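Local coordinates for fiber protein 2 (Fowl adenovirus 1, PDB 2VTW) that builds the trimeric short fibre at the capsid vertices, whose C-terminal head, the part described here, probably attaches the virion to a host-cell receptor, at residues Ser3-Leu14 against Ser32-Met41; Phe21-Phe29 against Val65-Val74. One frame throughout, in Å; residues are numbered along the deposited sequence.

Interaction 1: Ser3-Leu14 against Ser32-Met41; sequences SVAAFTSGTIGL and SYFLQQINTM
Val4 to Gly10 pairs with Phe34 to Thr40 in the antiparallel beta hairpin of strands 4-23 and 28-40, which runs along one side of the fibre head's beta sandwich, the two strand axes 4.6 Å apart. Backbone hydrogen bonds come in reciprocal pairs at Ala5/Asn39, Phe7/Gln37 and Ser9/Leu35; Met41 N to Ser3 O closes one end and Thr11 N to Tyr33 O the other. Between them, CA-H...O contacts such as Val4 CA to Asn39 O fill the non-hydrogen-bonded positions.

Side-chain packing differs on the two faces. Val4, Ala6, Ile38 and Thr40 share one face, and there Val4 and Thr40 meet Val4 and Thr40 of the neighbouring subunits, so this face belongs to the trimer interface. On the other face the Phe7 ring runs alongside the Gln37 side chain, whose OE1 sits 3.5 Å from CD2 at the ring edge. At the Thr11-Leu14 type I turn, Phe34 CG is anti to the backbone N (chi1 -164°), which sets one ring face against Ile12: Ile12 CA stands 3.8 Å from the ring centroid, while Thr8 CG2 touches CZ at 3.5 Å.

Polar side chains add two water bridges, one from Thr8 OG1 to Gln36 NE2, the other from Thr11 OG1, which also bonds to Ser15 N, to Tyr33 N. Gln37 NE2 bonds to Thr46. Tyr33 OH and Ser9 OG lie within hydrogen-bonding distance in the plane of the tyrosine ring, and both also bond to the backbone of Gly89; their O...O separation is 2.8 Å.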
loop_
_atom_site.group_PDB
_atom_site.type_symbol
_atom_site.label_atom_id
_atom_site.label_comp_id
_atom_site.label_asym_id
_atom_site.label_seq_id
_atom_site.Cartn_x
_atom_site.Cartn_y
_atom_site.Cartn_z
ATOM N N SER A 3 18.521 -13.171 -3.802
ATOM C CA SER A 3 17.971 -12.226 -2.839
ATOM C C SER A 3 16.478 -12.017 -3.068
ATOM O O SER A 3 15.846 -11.248 -2.345
ATOM C CB SER A 3 18.733 -10.922 -2.917
ATOM O OG SER A 3 18.866 -10.489 -4.258
ATOM N N VAL A 4 15.903 -12.712 -4.054
ATOM C CA VAL A 4 14.457 -12.668 -4.316
ATOM C C VAL A 4 13.880 -14.090 -4.428
ATOM O O VAL A 4 14.472 -14.940 -5.093
ATOM C CB VAL A 4 14.157 -11.884 -5.619
ATOM C CG1 VAL A 4 12.641 -11.775 -5.812
ATOM C CG2 VAL A 4 14.808 -10.499 -5.587
ATOM N N ALA A 5 12.759 -14.353 -3.757
ATOM C CA ALA A 5 12.066 -15.640 -3.792
ATOM C C ALA A 5 10.546 -15.418 -3.807
ATOM O O ALA A 5 10.080 -14.389 -3.345
ATOM C CB ALA A 5 12.448 -16.508 -2.599
ATOM N N ALA A 6 9.809 -16.398 -4.344
ATOM C CA ALA A 6 8.345 -16.381 -4.501
ATOM C C ALA A 6 7.708 -17.652 -3.961
ATOM O O ALA A 6 8.269 -18.738 -4.132
ATOM C CB ALA A 6 7.991 -16.239 -5.993
ATOM N N PHE A 7 6.539 -17.525 -3.333
ATOM C CA PHE A 7 5.675 -18.655 -2.961
ATOM C C PHE A 7 4.234 -18.417 -3.496
ATOM O O PHE A 7 3.719 -17.285 -3.430
ATOM C CB PHE A 7 5.654 -18.815 -1.438
ATOM C CG PHE A 7 4.710 -19.867 -0.936
ATOM C CD1 PHE A 7 4.893 -21.216 -1.270
ATOM C CD2 PHE A 7 3.656 -19.531 -0.084
ATOM C CE1 PHE A 7 4.031 -22.189 -0.775
ATOM C CE2 PHE A 7 2.784 -20.511 0.415
ATOM C CZ PHE A 7 2.984 -21.841 0.072
ATOM N N THR A 8 3.608 -19.469 -4.032
ATOM C CA THR A 8 2.237 -19.437 -4.554
ATOM C C THR A 8 1.467 -20.613 -3.986
ATOM O O THR A 8 1.963 -21.741 -3.967
ATOM C CB THR A 8 2.206 -19.536 -6.081
ATOM O OG1 THR A 8 3.060 -18.533 -6.627
ATOM C CG2 THR A 8 0.779 -19.354 -6.640
ATOM N N SER A 9 0.254 -20.356 -3.525
ATOM C CA SER A 9 -0.606 -21.409 -3.013
ATOM C C SER A 9 -2.061 -21.063 -3.294
ATOM O O SER A 9 -2.416 -19.900 -3.424
ATOM C CB SER A 9 -0.413 -21.563 -1.513
ATOM O OG SER A 9 -1.257 -22.568 -0.977
ATOM N N GLY A 10 -2.900 -22.089 -3.366
ATOM C CA GLY A 10 -4.350 -21.903 -3.556
ATOM C C GLY A 10 -4.687 -22.136 -5.000
ATOM O O GLY A 10 -3.846 -22.636 -5.736
ATOM N N THR A 11 -5.905 -21.753 -5.403
ATOM C CA THR A 11 -6.374 -21.924 -6.797
ATOM C C THR A 11 -6.456 -20.615 -7.560
ATOM O O THR A 11 -7.149 -19.681 -7.149
ATOM C CB THR A 11 -7.789 -22.597 -6.885
ATOM O OG1 THR A 11 -8.697 -21.993 -5.935
ATOM C CG2 THR A 11 -7.674 -24.093 -6.636
ATOM N N ILE A 12 -5.774 -20.597 -8.695
ATOM C CA ILE A 12 -5.731 -19.465 -9.611
ATOM C C ILE A 12 -7.119 -18.928 -9.990
ATOM O O ILE A 12 -7.262 -17.731 -10.233
ATOM C CB ILE A 12 -4.937 -19.840 -10.903
ATOM C CG1 ILE A 12 -4.453 -18.577 -11.639
ATOM C CG2 ILE A 12 -5.797 -20.729 -11.808
ATOM C CD1 ILE A 12 -3.128 -18.751 -12.389
ATOM N N GLY A 13 -8.123 -19.805 -10.005
ATOM C CA GLY A 13 -9.505 -19.413 -10.265
ATOM C C GLY A 13 -10.456 -19.479 -9.082
ATOM O O GLY A 13 -11.666 -19.473 -9.269
ATOM N N LEU A 14 -9.927 -19.550 -7.864
ATOM C CA LEU A 14 -10.749 -19.420 -6.666
ATOM C C LEU A 14 -11.918 -20.399 -6.713
ATOM O O LEU A 14 -13.085 -20.046 -6.493
ATOM C CB LEU A 14 -11.226 -17.969 -6.483
ATOM C CG LEU A 14 -10.110 -16.925 -6.341
ATOM C CD1 LEU A 14 -10.696 -15.511 -6.367
ATOM C CD2 LEU A 14 -9.301 -17.147 -5.058
ATOM N N SER A 32 -12.225 -20.331 -0.879
ATOM C CA SER A 32 -11.075 -20.493 -1.756
ATOM C C SER A 32 -10.146 -19.292 -1.590
ATOM O O SER A 32 -10.547 -18.257 -1.053
ATOM C CB SER A 32 -11.529 -20.622 -3.207
ATOM O OG SER A 32 -12.638 -21.524 -3.285
ATOM N N TYR A 33 -8.911 -19.429 -2.044
ATOM C CA TYR A 33 -7.951 -18.340 -1.911
ATOM C C TYR A 33 -6.892 -18.501 -2.973
ATOM O O TYR A 33 -6.673 -19.600 -3.502
ATOM C CB TYR A 33 -7.325 -18.306 -0.507
ATOM C CG TYR A 33 -6.398 -19.475 -0.280
ATOM C CD1 TYR A 33 -5.085 -19.419 -0.717
ATOM C CD2 TYR A 33 -6.859 -20.667 0.289
ATOM C CE1 TYR A 33 -4.223 -20.498 -0.570
ATOM C CE2 TYR A 33 -5.988 -21.786 0.434
ATOM C CZ TYR A 33 -4.675 -21.673 0.003
ATOM O OH TYR A 33 -3.786 -22.710 0.109
ATOM N N PHE A 34 -6.243 -17.393 -3.308
ATOM C CA PHE A 34 -5.028 -17.449 -4.059
ATOM C C PHE A 34 -4.024 -16.508 -3.393
ATOM O O PHE A 34 -4.293 -15.308 -3.224
ATOM C CB PHE A 34 -5.297 -17.087 -5.499
ATOM C CG PHE A 34 -4.194 -17.476 -6.425
ATOM C CD1 PHE A 34 -3.657 -18.762 -6.398
ATOM C CD2 PHE A 34 -3.678 -16.581 -7.326
ATOM C CE1 PHE A 34 -2.647 -19.134 -7.246
ATOM C CE2 PHE A 34 -2.646 -16.959 -8.181
ATOM C CZ PHE A 34 -2.134 -18.244 -8.119
ATOM N N LEU A 35 -2.882 -17.081 -3.011
ATOM C CA LEU A 35 -1.835 -16.432 -2.208
ATOM C C LEU A 35 -0.550 -16.408 -3.017
ATOM O O LEU A 35 -0.078 -17.453 -3.472
ATOM C CB LEU A 35 -1.613 -17.243 -0.928
ATOM C CG LEU A 35 -0.430 -16.875 -0.026
ATOM C CD1 LEU A 35 -0.606 -15.412 0.466
ATOM C CD2 LEU A 35 -0.324 -17.861 1.170
ATOM N N GLN A 36 -0.003 -15.221 -3.255
ATOM C CA GLN A 36 1.244 -15.069 -3.998
ATOM C C GLN A 36 2.107 -14.131 -3.179
ATOM O O GLN A 36 1.713 -12.976 -2.953
ATOM C CB GLN A 36 0.978 -14.484 -5.381
ATOM C CG GLN A 36 0.225 -15.453 -6.331
ATOM C CD GLN A 36 -0.261 -14.794 -7.594
ATOM O OE1 GLN A 36 -1.286 -14.120 -7.572
ATOM N NE2 GLN A 36 0.469 -14.969 -8.702
ATOM N N GLN A 37 3.232 -14.640 -2.677
ATOM C CA GLN A 37 4.187 -13.854 -1.860
ATOM C C GLN A 37 5.553 -13.759 -2.526
ATOM O O GLN A 37 5.968 -14.678 -3.250
ATOM C CB GLN A 37 4.358 -14.488 -0.502
ATOM C CG GLN A 37 3.076 -14.581 0.290
ATOM C CD GLN A 37 3.242 -15.303 1.589
ATOM O OE1 GLN A 37 3.468 -16.513 1.606
ATOM N NE2 GLN A 37 3.109 -14.579 2.705
ATOM N N ILE A 38 6.240 -12.641 -2.310
ATOM C CA ILE A 38 7.633 -12.495 -2.705
ATOM C C ILE A 38 8.438 -11.994 -1.492
ATOM O O ILE A 38 7.908 -11.250 -0.644
ATOM C CB ILE A 38 7.849 -11.593 -3.984
ATOM C CG1 ILE A 38 7.414 -10.164 -3.730
ATOM C CG2 ILE A 38 7.116 -12.210 -5.276
ATOM C CD1 ILE A 38 8.057 -9.091 -4.654
ATOM N N ASN A 39 9.678 -12.470 -1.372
ATOM C CA ASN A 39 10.630 -11.964 -0.377
ATOM C C ASN A 39 11.701 -11.312 -1.208
ATOM O O ASN A 39 12.332 -11.981 -2.023
ATOM C CB ASN A 39 11.231 -13.076 0.493
ATOM C CG ASN A 39 12.213 -12.554 1.588
ATOM O OD1 ASN A 39 12.879 -11.550 1.428
ATOM N ND2 ASN A 39 12.327 -13.289 2.663
ATOM N N THR A 40 11.847 -9.990 -1.040
ATOM C CA THR A 40 12.900 -9.227 -1.677
ATOM C C THR A 40 13.804 -8.744 -0.566
ATOM O O THR A 40 13.476 -7.792 0.149
ATOM C CB THR A 40 12.341 -7.971 -2.457
ATOM O OG1 THR A 40 11.359 -8.382 -3.395
ATOM C CG2 THR A 40 13.423 -7.250 -3.225
ATOM N N MET A 41 14.925 -9.434 -0.406
ATOM C CA MET A 41 16.010 -9.044 0.483
ATOM C C MET A 41 15.532 -8.706 1.890
ATOM O O MET A 41 16.008 -7.747 2.524
ATOM C CB MET A 41 16.823 -7.910 -0.156
ATOM C CG MET A 41 18.310 -8.256 -0.339
ATOM S SD MET A 41 19.409 -6.850 -0.264
ATOM C CE MET A 41 20.496 -7.298 -1.617
HETATM O O HOH W 1 2.744 -16.984 -8.890
HETATM O O HOH W 2 -8.576 -22.199 -3.194
#

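Interaction 2: Phe21-Phe29 against Val65-Val74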
loop_
_atom_site.group_PDB
_atom_site.type_symbol
_atom_site.label_atom_id
_atom_site.label_comp_id
_atom_site.label_asym_id
_atom_site.label_seq_id
_atom_site.Cartn_x
_atom_site.Cartn_y
_atom_site.Cartn_z
ATOM N N PHE A 21 -11.612 -20.625 7.342
ATOM C CA PHE A 21 -11.715 -19.262 7.824
ATOM C C PHE A 21 -12.723 -19.231 8.953
ATOM O O PHE A 21 -13.540 -20.138 9.083
ATOM C CB PHE A 21 -12.115 -18.332 6.654
ATOM C CG PHE A 21 -11.261 -18.511 5.399
ATOM C CD1 PHE A 21 -9.923 -18.861 5.486
ATOM C CD2 PHE A 21 -11.799 -18.295 4.139
ATOM C CE1 PHE A 21 -9.143 -19.044 4.354
ATOM C CE2 PHE A 21 -11.017 -18.450 2.995
ATOM C CZ PHE A 21 -9.682 -18.826 3.105
ATOM N N VAL A 22 -12.680 -18.203 9.778
ATOM C CA VAL A 22 -13.576 -18.149 10.910
ATOM C C VAL A 22 -14.236 -16.779 11.044
ATOM O O VAL A 22 -13.563 -15.753 10.909
ATOM C CB VAL A 22 -12.826 -18.491 12.220
ATOM C CG1 VAL A 22 -13.801 -18.593 13.377
ATOM C CG2 VAL A 22 -12.023 -19.759 12.051
ATOM N N SER A 23 -15.543 -16.785 11.323
ATOM C CA SER A 23 -16.339 -15.578 11.497
ATOM C C SER A 23 -16.152 -15.015 12.899
ATOM O O SER A 23 -15.765 -15.742 13.817
ATOM C CB SER A 23 -17.827 -15.885 11.276
ATOM O OG SER A 23 -18.502 -16.137 12.516
ATOM N N SER A 24 -16.481 -13.741 13.083
ATOM C CA SER A 24 -16.337 -13.094 14.392
ATOM C C SER A 24 -17.216 -13.697 15.492
ATOM O O SER A 24 -17.056 -13.356 16.674
ATOM C CB SER A 24 -16.590 -11.585 14.297
ATOM O OG SER A 24 -17.860 -11.304 13.745
ATOM N N SER A 25 -18.141 -14.579 15.102
ATOM C CA SER A 25 -19.001 -15.307 16.068
ATOM C C SER A 25 -18.505 -16.730 16.357
ATOM O O SER A 25 -19.208 -17.519 16.984
ATOM C CB SER A 25 -20.454 -15.323 15.585
ATOM O OG SER A 25 -21.054 -14.073 15.879
ATOM N N ASN A 26 -17.286 -17.017 15.902
ATOM C CA ASN A 26 -16.567 -18.274 16.143
ATOM C C ASN A 26 -17.064 -19.464 15.338
ATOM O O ASN A 26 -16.771 -20.617 15.665
ATOM C CB ASN A 26 -16.465 -18.574 17.641
ATOM C CG ASN A 26 -15.404 -17.723 18.314
ATOM O OD1 ASN A 26 -14.215 -17.867 18.025
ATOM N ND2 ASN A 26 -15.825 -16.820 19.194
ATOM N N ASN A 27 -17.760 -19.188 14.243
ATOM C CA ASN A 27 -18.197 -20.249 13.338
ATOM C C ASN A 27 -17.201 -20.355 12.209
ATOM O O ASN A 27 -16.957 -19.363 11.521
ATOM C CB ASN A 27 -19.609 -19.957 12.811
ATOM C CG ASN A 27 -20.612 -19.787 13.941
ATOM O OD1 ASN A 27 -20.824 -20.701 14.744
ATOM N ND2 ASN A 27 -21.205 -18.603 14.036
ATOM N N PRO A 28 -16.563 -21.529 12.049
ATOM C CA PRO A 28 -15.717 -21.722 10.882
ATOM C C PRO A 28 -16.513 -21.889 9.611
ATOM O O PRO A 28 -17.715 -22.155 9.658
ATOM C CB PRO A 28 -14.961 -23.031 11.183
ATOM C CG PRO A 28 -15.166 -23.290 12.603
ATOM C CD PRO A 28 -16.495 -22.688 12.951
ATOM N N PHE A 29 -15.826 -21.755 8.487
ATOM C CA PHE A 29 -16.429 -21.962 7.193
ATOM C C PHE A 29 -15.305 -22.134 6.210
ATOM O O PHE A 29 -14.143 -21.962 6.555
ATOM C CB PHE A 29 -17.361 -20.788 6.800
ATOM C CG PHE A 29 -16.648 -19.452 6.633
ATOM C CD1 PHE A 29 -16.209 -19.038 5.374
ATOM C CD2 PHE A 29 -16.421 -18.615 7.735
ATOM C CE1 PHE A 29 -15.554 -17.814 5.199
ATOM C CE2 PHE A 29 -15.763 -17.389 7.567
ATOM C CZ PHE A 29 -15.344 -16.988 6.287
ATOM N N VAL A 65 -26.875 -13.547 16.817
ATOM C CA VAL A 65 -25.426 -13.398 17.034
ATOM C C VAL A 65 -24.576 -14.080 15.947
ATOM O O VAL A 65 -23.501 -13.583 15.618
ATOM C CB VAL A 65 -24.981 -13.885 18.457
ATOM C CG1 VAL A 65 -25.009 -15.426 18.561
ATOM C CG2 VAL A 65 -23.589 -13.321 18.808
ATOM N N ASN A 66 -25.060 -15.184 15.376
ATOM C CA ASN A 66 -24.317 -15.905 14.334
ATOM C C ASN A 66 -24.498 -15.358 12.914
ATOM O O ASN A 66 -23.541 -15.323 12.130
ATOM C CB ASN A 66 -24.704 -17.380 14.337
ATOM C CG ASN A 66 -24.265 -18.082 15.588
ATOM O OD1 ASN A 66 -23.077 -18.371 15.770
ATOM N ND2 ASN A 66 -25.218 -18.357 16.472
ATOM N N GLU A 67 -25.733 -14.963 12.597
ATOM C CA GLU A 67 -26.104 -14.475 11.261
ATOM C C GLU A 67 -25.649 -13.041 10.998
ATOM O O GLU A 67 -25.468 -12.649 9.850
ATOM C CB GLU A 67 -27.627 -14.520 11.081
ATOM C CG GLU A 67 -28.262 -15.899 11.159
ATOM C CD GLU A 67 -29.785 -15.840 11.367
ATOM O OE1 GLU A 67 -30.421 -14.822 10.985
ATOM O OE2 GLU A 67 -30.345 -16.812 11.927
ATOM N N ASN A 68 -25.494 -12.263 12.063
ATOM C CA ASN A 68 -25.161 -10.842 11.961
ATOM C C ASN A 68 -23.662 -10.525 12.075
ATOM O O ASN A 68 -23.292 -9.356 12.197
ATOM C CB ASN A 68 -25.907 -10.048 13.045
ATOM C CG ASN A 68 -27.423 -10.063 12.856
ATOM O OD1 ASN A 68 -27.936 -10.550 11.843
ATOM N ND2 ASN A 68 -28.147 -9.524 13.848
ATOM N N ALA A 69 -22.819 -11.559 12.050
ATOM C CA ALA A 69 -21.367 -11.386 12.103
ATOM C C ALA A 69 -20.927 -10.730 10.789
ATOM O O ALA A 69 -21.356 -11.159 9.721
ATOM C CB ALA A 69 -20.671 -12.732 12.308
ATOM N N ARG A 70 -20.120 -9.669 10.881
ATOM C CA ARG A 70 -19.594 -8.982 9.693
ATOM C C ARG A 70 -18.090 -9.239 9.420
ATOM O O ARG A 70 -17.623 -9.020 8.291
ATOM C CB ARG A 70 -19.880 -7.482 9.803
ATOM C CG ARG A 70 -21.369 -7.157 9.689
ATOM C CD ARG A 70 -21.675 -5.680 9.715
ATOM N NE ARG A 70 -21.378 -5.016 10.989
ATOM C CZ ARG A 70 -20.373 -4.158 11.219
ATOM N NH1 ARG A 70 -19.489 -3.818 10.273
ATOM N NH2 ARG A 70 -20.239 -3.620 12.427
ATOM N N TYR A 71 -17.343 -9.702 10.429
ATOM C CA TYR A 71 -15.881 -9.890 10.291
ATOM C C TYR A 71 -15.521 -11.340 10.094
ATOM O O TYR A 71 -16.215 -12.222 10.564
ATOM C CB TYR A 71 -15.121 -9.382 11.509
ATOM C CG TYR A 71 -15.183 -7.903 11.789
ATOM C CD1 TYR A 71 -16.075 -7.042 11.123
ATOM C CD2 TYR A 71 -14.383 -7.362 12.763
ATOM C CE1 TYR A 71 -16.114 -5.690 11.423
ATOM C CE2 TYR A 71 -14.443 -6.031 13.080
ATOM C CZ TYR A 71 -15.287 -5.201 12.401
ATOM O OH TYR A 71 -15.302 -3.874 12.739
ATOM N N PHE A 72 -14.433 -11.585 9.378
ATOM C CA PHE A 72 -13.838 -12.910 9.341
ATOM C C PHE A 72 -12.337 -12.847 9.111
ATOM O O PHE A 72 -11.832 -11.901 8.476
ATOM C CB PHE A 72 -14.534 -13.818 8.326
ATOM C CG PHE A 72 -14.276 -13.487 6.885
ATOM C CD1 PHE A 72 -13.167 -13.989 6.232
ATOM C CD2 PHE A 72 -15.194 -12.730 6.157
ATOM C CE1 PHE A 72 -12.935 -13.716 4.910
ATOM C CE2 PHE A 72 -14.978 -12.451 4.821
ATOM C CZ PHE A 72 -13.856 -12.949 4.190
ATOM N N THR A 73 -11.628 -13.858 9.618
ATOM C CA THR A 73 -10.161 -13.851 9.622
ATOM C C THR A 73 -9.611 -14.978 8.778
ATOM O O THR A 73 -10.118 -16.114 8.809
ATOM C CB THR A 73 -9.613 -13.943 11.056
ATOM O OG1 THR A 73 -10.120 -12.848 11.819
ATOM C CG2 THR A 73 -8.070 -13.956 11.098
ATOM N N VAL A 74 -8.584 -14.644 8.014
ATOM C CA VAL A 74 -7.767 -15.590 7.288
ATOM C C VAL A 74 -6.310 -15.456 7.815
ATOM O O VAL A 74 -5.779 -14.344 7.952
ATOM C CB VAL A 74 -7.818 -15.321 5.766
ATOM C CG1 VAL A 74 -6.824 -16.233 4.992
ATOM C CG2 VAL A 74 -9.230 -15.539 5.264
HETATM O O HOH W 3 -21.056 -16.420 12.121
HETATM O O HOH W 4 -19.078 -8.213 13.552
#
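Strands 21-23 and 71-74 run antiparallel, 4.8 Å apart at closest approach, and are held by Thr73 N to Val22 O, a weak return bond from Val22 N to Thr73 O, and Ser24 N to Tyr71 O. They are neighbours in the beta sheet of the fibre head, and the pairing ends where 21-29 folds into a beta hairpin with a type I turn from Ser23 to Asn26.

Aromatic side chains fill the strand end of the contact. Phe29 points its edge at the face of Phe72 in a T-shaped stack, planes at 83° and centroids 5.4 Å apart; Phe72 also stacks on Phe171 and Phe29 meets Phe179 edge to face. Val74 CG2 sits over one face of Phe21, 3.5 Å from the ring centroid, a CH-pi contact.

At the hairpin tip polar groups take over and grip the short helix 64-67. Ser23 OG accepts from Ser25 N, an ST turn, and also binds a water that links it to Asn27 ND2 and Asn66 O. Ser25 OG donates to Val65 O. Past the helix, Ala69 CB packs against Ser24 OG at 3.5 Å. The side chains of Asn27 and Asn66 cross at about a right angle, their amide planes 48° apart; ND2 of Asn27 gives a nearly straight bond (167°) to OD1 of Asn66, 2.6 Å away.

How the interactions relate
Interactions 1 and 2 use the same two strands, 4-23 and 28-40, at different points along their length, with centres about 25 Å apart and on opposite sides of the chain's centre. Interaction 1 zips the open end of this hairpin, next to the chain's N-terminus and the other subunits; interaction 2 ties its turn end to helix 64-67 and strand 71-76, where no other chain of the trimer touches the two segments. Strand 71-76 is in turn paired with strand 163-173, which carries the sheet onward. The two contacts meet only loosely, Ser32 O packing against Phe21 CE2 at 4.1 Å.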